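Local coordinates for 3-dehydroquinate dehydratase (Enterococcus faecalis, PDB 4PH6), which catalyses the cis-dehydration of 3-dehydroquinate to 3-dehydroshikimate through a covalent imine intermediate, the third step of the chorismate pathway, at residues 105-119 and 130-144. Sequence-based numbering, arbitrary orientation.
Sequences HELVKKGALDLLDIE and LIHEAKKAGIKIVLC
Leu-116 is gripped from both of its backbone polar atoms: its N gives a hydrogen bond to Lys-140 O (2.8 Å), and its O takes one from Val-142 N (2.7 Å). The same alternation runs along strands 115-119 and 140-144; it begins just before the first strand, with Lys-140 N to Asp-114 O, and goes on through Ile-118 N to Val-142 O, to a weak bond from Cys-144 N to Ile-118 O. A water donates to both Asp-114 O and Gly-138 O, linking the two turns that lead into the strands; Gly-138, at positive phi, ends helix 130-136 in a Schellman motif.

On the face of the sheet that carries Leu-115 and Val-142, Cys-144 SG lies 3.1 Å from both OD1 and OD2 of Asp-117. The Asp-117 carboxylate forms a salt bridge with Arg-85, predicted to bind 3-dehydroquinate, and Cys-144 touches Lys-173, the predicted Schiff-base lysine, which places this end of the strands beside the predicted active site.

These parallel strands, joined through helix 124-136, form one beta-alpha-beta unit of the (beta/alpha)8 barrel. The opposite face turns to the helices. Ile-118 does much of the work there: CG1 lies anti to the carbonyl carbon (chi1 -59°) and the chain runs on extended, bringing CD1 to 3.6 Å from Leu-130 CD2 and against Ile-131 CG1. Its CB meets Leu-143 CD2. Leu-116 CD2 rests on Ala-134 CB, and just before the strands Ile-139 CG2 presses tightly on Leu-113 CD1 (3.5 Å).

Farther out, helices 105-110 and 130-136 run nearly parallel, 17° apart. Val-108 points from its helix toward helix 130-136, CG2 touching Leu-130 CD1, Ala-134 CB and Ile-139 CD1, and CG1 against Glu-133 O (3.6 Å). Leu-130 CD1 also makes a CH-pi contact over one face of the His-105 ring, 3.9 Å from its centroid, and Glu-133 CG approaches that ring's edge.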
loop_
_atom_site.group_PDB
_atom_site.type_symbol
_atom_site.label_atom_id
_atom_site.label_comp_id
_atom_site.label_asym_id
_atom_site.label_seq_id
_atom_site.Cartn_x
_atom_site.Cartn_y
_atom_site.Cartn_z
ATOM N N HIS A 105 -28.140 17.455 18.422
ATOM C CA HIS A 105 -29.488 17.145 18.893
ATOM C C HIS A 105 -30.532 17.733 17.934
ATOM O O HIS A 105 -31.516 17.069 17.602
ATOM C CB HIS A 105 -29.718 17.664 20.323
ATOM C CG HIS A 105 -29.362 16.685 21.401
ATOM N ND1 HIS A 105 -29.973 15.451 21.530
ATOM C CD2 HIS A 105 -28.480 16.769 22.430
ATOM C CE1 HIS A 105 -29.463 14.813 22.567
ATOM N NE2 HIS A 105 -28.563 15.591 23.135
ATOM N N GLU A 106 -30.298 18.959 17.469
ATOM C CA GLU A 106 -31.201 19.601 16.518
ATOM C C GLU A 106 -31.255 18.917 15.149
ATOM O O GLU A 106 -32.332 18.764 14.573
ATOM C CB GLU A 106 -30.822 21.068 16.319
ATOM C CG GLU A 106 -31.418 21.975 17.365
ATOM C CD GLU A 106 -32.926 21.812 17.486
ATOM O OE1 GLU A 106 -33.370 21.131 18.437
ATOM O OE2 GLU A 106 -33.665 22.368 16.644
ATOM N N LEU A 107 -30.096 18.540 14.614
ATOM C CA LEU A 107 -30.040 17.792 13.364
ATOM C C LEU A 107 -30.823 16.493 13.491
ATOM O O LEU A 107 -31.561 16.105 12.582
ATOM C CB LEU A 107 -28.587 17.496 12.975
ATOM C CG LEU A 107 -27.797 18.684 12.419
ATOM C CD1 LEU A 107 -26.336 18.318 12.285
ATOM C CD2 LEU A 107 -28.361 19.154 11.078
ATOM N N VAL A 108 -30.665 15.829 14.632
ATOM C CA VAL A 108 -31.368 14.582 14.880
ATOM C C VAL A 108 -32.891 14.771 14.780
ATOM O O VAL A 108 -33.578 13.944 14.170
ATOM C CB VAL A 108 -30.997 13.991 16.255
ATOM C CG1 VAL A 108 -31.983 12.883 16.652
ATOM C CG2 VAL A 108 -29.564 13.463 16.237
ATOM N N LYS A 109 -33.396 15.873 15.340
ATOM C CA LYS A 109 -34.828 16.156 15.373
ATOM C C LYS A 109 -35.407 16.643 14.047
ATOM O O LYS A 109 -36.483 16.203 13.646
ATOM C CB LYS A 109 -35.140 17.212 16.446
ATOM C CG LYS A 109 -35.005 16.699 17.860
ATOM C CD LYS A 109 -35.003 17.839 18.862
ATOM C CE LYS A 109 -34.709 17.306 20.255
ATOM N NZ LYS A 109 -34.299 18.379 21.197
ATOM N N LYS A 110 -34.705 17.564 13.387
ATOM C CA LYS A 110 -35.281 18.293 12.264
ATOM C C LYS A 110 -34.356 18.376 11.050
ATOM O O LYS A 110 -34.657 19.085 10.085
ATOM C CB LYS A 110 -35.662 19.712 12.695
ATOM C CG LYS A 110 -36.884 19.791 13.593
ATOM C CD LYS A 110 -36.818 21.008 14.505
ATOM C CE LYS A 110 -38.173 21.274 15.175
ATOM N NZ LYS A 110 -38.153 22.496 16.044
ATOM N N GLY A 111 -33.239 17.656 11.092
ATOM C CA GLY A 111 -32.323 17.646 9.970
ATOM C C GLY A 111 -32.413 16.368 9.164
ATOM O O GLY A 111 -33.105 15.434 9.554
ATOM N N ALA A 112 -31.707 16.334 8.033
ATOM C CA ALA A 112 -31.600 15.126 7.232
ATOM C C ALA A 112 -30.179 14.570 7.298
ATOM O O ALA A 112 -29.209 15.311 7.115
ATOM C CB ALA A 112 -32.006 15.408 5.783
ATOM N N LEU A 113 -30.058 13.271 7.575
ATOM C CA LEU A 113 -28.753 12.615 7.681
ATOM C C LEU A 113 -28.917 11.114 7.870
ATOM O O LEU A 113 -29.906 10.663 8.411
ATOM C CB LEU A 113 -27.940 13.210 8.835
ATOM C CG LEU A 113 -28.492 13.104 10.257
ATOM C CD1 LEU A 113 -27.472 12.472 11.155
ATOM C CD2 LEU A 113 -28.924 14.440 10.820
ATOM N N ASP A 114 -27.933 10.340 7.437
ATOM C CA ASP A 114 -28.027 8.886 7.541
ATOM C C ASP A 114 -27.034 8.343 8.553
ATOM O O ASP A 114 -27.286 7.318 9.187
ATOM C CB ASP A 114 -27.799 8.248 6.172
ATOM C CG ASP A 114 -28.790 8.747 5.147
ATOM O OD1 ASP A 114 -30.000 8.661 5.415
ATOM O OD2 ASP A 114 -28.381 9.275 4.102
ATOM N N LEU A 115 -25.911 9.044 8.698
ATOM C CA LEU A 115 -24.877 8.695 9.657
ATOM C C LEU A 115 -24.448 9.934 10.421
ATOM O O LEU A 115 -24.402 11.034 9.876
ATOM C CB LEU A 115 -23.665 8.060 8.971
ATOM C CG LEU A 115 -23.918 6.854 8.083
ATOM C CD1 LEU A 115 -24.016 7.288 6.631
ATOM C CD2 LEU A 115 -22.825 5.833 8.283
ATOM N N LEU A 116 -24.149 9.750 11.696
ATOM C CA LEU A 116 -23.717 10.863 12.528
ATOM C C LEU A 116 -22.338 10.566 13.094
ATOM O O LEU A 116 -22.111 9.507 13.695
ATOM C CB LEU A 116 -24.728 11.131 13.664
ATOM C CG LEU A 116 -24.472 12.284 14.647
ATOM C CD1 LEU A 116 -24.165 13.596 13.922
ATOM C CD2 LEU A 116 -25.651 12.455 15.627
ATOM N N ASP A 117 -21.426 11.506 12.876
ATOM C CA ASP A 117 -20.080 11.449 13.403
ATOM C C ASP A 117 -20.023 12.033 14.829
ATOM O O ASP A 117 -20.399 13.183 15.058
ATOM C CB ASP A 117 -19.119 12.212 12.471
ATOM C CG ASP A 117 -17.681 12.227 12.982
ATOM O OD1 ASP A 117 -17.430 12.894 14.005
ATOM O OD2 ASP A 117 -16.794 11.621 12.337
ATOM N N ILE A 118 -19.535 11.236 15.776
ATOM C CA ILE A 118 -19.374 11.678 17.155
ATOM C C ILE A 118 -17.983 11.291 17.663
ATOM O O ILE A 118 -17.592 10.133 17.614
ATOM C CB ILE A 118 -20.438 11.073 18.081
ATOM C CG1 ILE A 118 -21.841 11.462 17.604
ATOM C CG2 ILE A 118 -20.207 11.512 19.548
ATOM C CD1 ILE A 118 -22.955 10.826 18.397
ATOM N N GLU A 119 -17.232 12.270 18.136
ATOM C CA GLU A 119 -15.889 11.998 18.618
ATOM C C GLU A 119 -15.911 11.215 19.931
ATOM O O GLU A 119 -16.596 11.589 20.883
ATOM C CB GLU A 119 -15.117 13.301 18.753
ATOM C CG GLU A 119 -14.937 13.966 17.405
ATOM C CD GLU A 119 -14.246 15.306 17.464
ATOM O OE1 GLU A 119 -13.913 15.783 18.571
ATOM O OE2 GLU A 119 -14.049 15.893 16.380
ATOM N N LEU A 130 -27.120 11.386 23.272
ATOM C CA LEU A 130 -27.261 11.740 21.865
ATOM C C LEU A 130 -27.311 10.500 20.956
ATOM O O LEU A 130 -28.136 10.413 20.039
ATOM C CB LEU A 130 -26.115 12.651 21.437
ATOM C CG LEU A 130 -26.062 12.957 19.940
ATOM C CD1 LEU A 130 -27.309 13.751 19.509
ATOM C CD2 LEU A 130 -24.773 13.701 19.582
ATOM N N ILE A 131 -26.428 9.547 21.223
ATOM C CA ILE A 131 -26.382 8.308 20.456
ATOM C C ILE A 131 -27.744 7.603 20.398
ATOM O O ILE A 131 -28.200 7.228 19.313
ATOM C CB ILE A 131 -25.342 7.330 21.040
ATOM C CG1 ILE A 131 -23.929 7.887 20.863
ATOM C CG2 ILE A 131 -25.464 5.976 20.362
ATOM C CD1 ILE A 131 -22.860 7.120 21.623
ATOM N N HIS A 132 -28.387 7.431 21.556
ATOM C CA HIS A 132 -29.679 6.752 21.609
ATOM C C HIS A 132 -30.782 7.550 20.928
ATOM O O HIS A 132 -31.667 6.957 20.307
ATOM C CB HIS A 132 -30.079 6.444 23.055
ATOM C CG HIS A 132 -29.100 5.556 23.752
ATOM N ND1 HIS A 132 -28.662 4.368 23.215
ATOM C CD2 HIS A 132 -28.446 5.706 24.927
ATOM C CE1 HIS A 132 -27.785 3.817 24.024
ATOM N NE2 HIS A 132 -27.633 4.606 25.077
ATOM N N GLU A 133 -30.735 8.877 21.037
ATOM C CA GLU A 133 -31.696 9.705 20.310
ATOM C C GLU A 133 -31.461 9.635 18.791
ATOM O O GLU A 133 -32.411 9.598 18.015
ATOM C CB GLU A 133 -31.644 11.159 20.786
ATOM C CG GLU A 133 -32.179 11.377 22.202
ATOM C CD GLU A 133 -33.572 10.800 22.410
ATOM O OE1 GLU A 133 -34.511 11.228 21.709
ATOM O OE2 GLU A 133 -33.721 9.897 23.272
ATOM N N ALA A 134 -30.205 9.601 18.364
ATOM C CA ALA A 134 -29.914 9.439 16.946
ATOM C C ALA A 134 -30.349 8.066 16.432
ATOM O O ALA A 134 -30.960 7.978 15.357
ATOM C CB ALA A 134 -28.431 9.661 16.674
ATOM N N LYS A 135 -30.046 7.003 17.179
ATOM C CA LYS A 135 -30.394 5.645 16.734
ATOM C C LYS A 135 -31.900 5.463 16.632
ATOM O O LYS A 135 -32.390 4.812 15.705
ATOM C CB LYS A 135 -29.820 4.563 17.663
ATOM C CG LYS A 135 -28.324 4.367 17.510
ATOM C CD LYS A 135 -27.807 3.039 18.050
ATOM C CE LYS A 135 -26.298 2.945 17.792
ATOM N NZ LYS A 135 -25.685 1.644 18.184
ATOM N N LYS A 136 -32.621 6.022 17.600
ATOM C CA LYS A 136 -34.069 5.966 17.587
ATOM C C LYS A 136 -34.599 6.584 16.283
ATOM O O LYS A 136 -35.573 6.095 15.715
ATOM C CB LYS A 136 -34.643 6.678 18.816
ATOM C CG LYS A 136 -36.135 6.516 18.980
ATOM C CD LYS A 136 -36.626 7.217 20.245
ATOM C CE LYS A 136 -36.244 6.441 21.504
ATOM N NZ LYS A 136 -37.250 5.393 21.880
ATOM N N ALA A 137 -33.934 7.627 15.796
ATOM C CA ALA A 137 -34.314 8.256 14.522
ATOM C C ALA A 137 -33.793 7.496 13.304
ATOM O O ALA A 137 -33.974 7.961 12.177
ATOM C CB ALA A 137 -33.823 9.710 14.470
ATOM N N GLY A 138 -33.141 6.348 13.520
ATOM C CA GLY A 138 -32.643 5.528 12.419
ATOM C C GLY A 138 -31.305 5.994 11.857
ATOM O O GLY A 138 -30.894 5.598 10.770
ATOM N N ILE A 139 -30.612 6.841 12.605
ATOM C CA ILE A 139 -29.303 7.303 12.188
ATOM C C ILE A 139 -28.190 6.357 12.653
ATOM O O ILE A 139 -28.135 6.010 13.837
ATOM C CB ILE A 139 -29.020 8.703 12.733
ATOM C CG1 ILE A 139 -30.159 9.653 12.340
ATOM C CG2 ILE A 139 -27.685 9.185 12.233
ATOM C CD1 ILE A 139 -30.180 10.943 13.127
ATOM N N LYS A 140 -27.315 5.943 11.734
ATOM C CA LYS A 140 -26.137 5.144 12.085
ATOM C C LYS A 140 -25.074 6.004 12.749
ATOM O O LYS A 140 -24.808 7.129 12.323
ATOM C CB LYS A 140 -25.519 4.467 10.848
ATOM C CG LYS A 140 -26.466 3.608 10.029
ATOM C CD LYS A 140 -27.027 2.459 10.846
ATOM C CE LYS A 140 -28.015 1.648 10.004
ATOM N NZ LYS A 140 -28.785 0.686 10.846
ATOM N N ILE A 141 -24.442 5.464 13.781
ATOM C CA ILE A 141 -23.454 6.224 14.527
ATOM C C ILE A 141 -22.011 5.901 14.143
ATOM O O ILE A 141 -21.598 4.737 14.136
ATOM C CB ILE A 141 -23.622 6.001 16.025
ATOM C CG1 ILE A 141 -25.004 6.491 16.451
ATOM C CG2 ILE A 141 -22.529 6.743 16.783
ATOM C CD1 ILE A 141 -25.255 7.954 16.127
ATOM N N VAL A 142 -21.244 6.939 13.829
ATOM C CA VAL A 142 -19.807 6.767 13.626
ATOM C C VAL A 142 -19.068 7.441 14.770
ATOM O O VAL A 142 -18.973 8.663 14.800
ATOM C CB VAL A 142 -19.306 7.358 12.282
ATOM C CG1 VAL A 142 -17.807 7.122 12.132
ATOM C CG2 VAL A 142 -20.058 6.757 11.104
ATOM N N LEU A 143 -18.572 6.645 15.720
ATOM C CA LEU A 143 -17.679 7.169 16.751
ATOM C C LEU A 143 -16.302 7.252 16.131
ATOM O O LEU A 143 -15.962 6.457 15.262
ATOM C CB LEU A 143 -17.659 6.298 18.014
ATOM C CG LEU A 143 -18.944 6.299 18.854
ATOM C CD1 LEU A 143 -18.682 5.825 20.282
ATOM C CD2 LEU A 143 -19.644 7.658 18.849
ATOM N N CYS A 144 -15.510 8.224 16.557
ATOM C CA CYS A 144 -14.286 8.502 15.846
ATOM C C CYS A 144 -13.265 9.246 16.669
ATOM O O CYS A 144 -13.595 9.960 17.623
ATOM C CB CYS A 144 -14.603 9.304 14.599
ATOM S SG CYS A 144 -15.431 10.813 15.028
HETATM O O HOH W 1 -29.088 5.692 8.322
#